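Side-chain contact in precorrin-6Y C5,15-methyltransferase (Decarboxylating) (Geobacter metallireducens, PDB 3E05), which probably methylates and decarboxylates precorrin-6Y with S-adenosylmethionine in adenosylcobalamin biosynthesis, this chain being its C-terminal methyltransferase domain: residues I9-D12 / D13-A17. Residues are numbered along the deposited sequence; the frame is centred on the assembly and turned at random. Where two conformers were deposited one is given.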
# COMPACT_ATOMS: atom_id res chain seq x y z
N ILE D 9 15.41 -7.71 -18.05
CA ILE D 9 15.03 -7.40 -16.67
C ILE D 9 13.84 -8.28 -16.29
O ILE D 9 13.09 -8.78 -17.15
CB ILE D 9 14.74 -5.89 -16.42
CG1 ILE D 9 13.46 -5.42 -17.13
CG2 ILE D 9 15.97 -4.99 -16.75
CD1 ILE D 9 12.97 -4.04 -16.73
N GLY D 10 13.66 -8.49 -14.99
CA GLY D 10 12.60 -9.35 -14.49
C GLY D 10 12.98 -10.79 -14.28
O GLY D 10 12.12 -11.68 -14.38
N ILE D 11 14.27 -11.03 -14.00
CA ILE D 11 14.75 -12.36 -13.61
C ILE D 11 14.09 -12.71 -12.27
O ILE D 11 14.06 -11.89 -11.36
CB ILE D 11 16.30 -12.41 -13.49
CG1 ILE D 11 16.97 -12.02 -14.81
CG2 ILE D 11 16.77 -13.82 -13.08
CD1 ILE D 11 18.42 -11.55 -14.68
N ASP D 12 13.53 -13.91 -12.17
CA ASP D 12 12.86 -14.37 -10.95
C ASP D 12 13.81 -14.35 -9.77
O ASP D 12 14.98 -14.75 -9.90
CB ASP D 12 12.29 -15.77 -11.14
CG ASP D 12 11.34 -16.16 -10.02
OD1 ASP D 12 10.18 -15.71 -10.04
OD2 ASP D 12 11.76 -16.92 -9.12
N ASP D 13 13.32 -13.88 -8.62
CA ASP D 13 14.13 -13.76 -7.41
C ASP D 13 14.82 -15.07 -7.04
O ASP D 13 16.01 -15.08 -6.67
CB ASP D 13 13.26 -13.31 -6.23
CG ASP D 13 12.83 -11.84 -6.32
OD1 ASP D 13 13.42 -11.06 -7.09
OD2 ASP D 13 11.90 -11.48 -5.57
N ASP D 14 14.09 -16.18 -7.22
CA ASP D 14 14.58 -17.50 -6.82
C ASP D 14 15.65 -18.09 -7.74
O ASP D 14 16.16 -19.18 -7.49
CB ASP D 14 13.39 -18.44 -6.62
CG ASP D 14 12.46 -17.99 -5.48
OD1 ASP D 14 12.93 -17.25 -4.58
OD2 ASP D 14 11.28 -18.37 -5.49
N GLU D 15 16.00 -17.35 -8.80
CA GLU D 15 17.08 -17.74 -9.70
C GLU D 15 18.42 -17.21 -9.22
O GLU D 15 19.46 -17.53 -9.78
CB GLU D 15 16.83 -17.23 -11.12
CG GLU D 15 15.65 -17.88 -11.83
CD GLU D 15 15.96 -19.26 -12.38
OE1 GLU D 15 17.15 -19.64 -12.47
OE2 GLU D 15 15.00 -19.97 -12.73
N PHE D 16 18.40 -16.38 -8.18
CA PHE D 16 19.62 -15.81 -7.62
C PHE D 16 20.03 -16.59 -6.38
O PHE D 16 19.17 -16.97 -5.57
CB PHE D 16 19.44 -14.34 -7.23
CG PHE D 16 19.20 -13.41 -8.39
CD1 PHE D 16 20.27 -12.80 -9.04
CD2 PHE D 16 17.91 -13.13 -8.82
CE1 PHE D 16 20.05 -11.93 -10.12
CE2 PHE D 16 17.69 -12.26 -9.88
CZ PHE D 16 18.76 -11.67 -10.54
N ALA D 17 21.33 -16.80 -6.23
CA ALA D 17 21.91 -17.29 -4.99
C ALA D 17 21.87 -16.11 -4.02
O ALA D 17 22.45 -15.05 -4.29
CB ALA D 17 23.34 -17.76 -5.20
O HOH W 1 10.33 -12.91 -8.58
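I11 and F16 pack together beneath a short 3-10 turn, 13-15, which opens, in one conformer of D12, with an Asx turn. The turn lies in the loop before helix 26-35 of this domain, whose sheet order 3-2-1-4-5-7-6 is that of class I methyltransferases. The inner side is tight and apolar. I11 CG2 meets the ring at F16 CE2, 3.7 Å away. I11 CB also touches F16 CZ, at 3.9 Å. The two side chains cross at about a right angle. F16 CG stands anti to its own carbonyl carbon (chi1 -66°), and this carries the ring back under the turn to I11. The carbonyl oxygens I11 O and D13 O lie at the ring edge, in its plane. F87 and helix 53-61, through S53 and I56, pack on F16 as well. Replacing F16 with alanine removes the ring, which would probably open a gap beside I11 CG2 and weaken the tie of this turn to helix 53-61.

Backbone bonds close the turn. E15 N donates to D12 O at 3.0 Å, fairly straight at 159°, and reaches it from above the carbonyl plane. F16 N in turn donates to D13 O. The carboxylates of D13 and E15 lead away from the turn to salt bridges with R29 and K86, respectively.

The D12 and D14 side is exposed and looser. Both side chains were deposited in two conformers, so their details hold for one of them. There, D14 N donates to D12 OD2 at 3.1 Å, from above the carboxylate plane. The two carboxylates are turned 73° apart, and their like charges probably disfavour closer approach. A water donates to D12 OD1 and accepts from D13 N, with its oxygen 3.1 Å from D13 N.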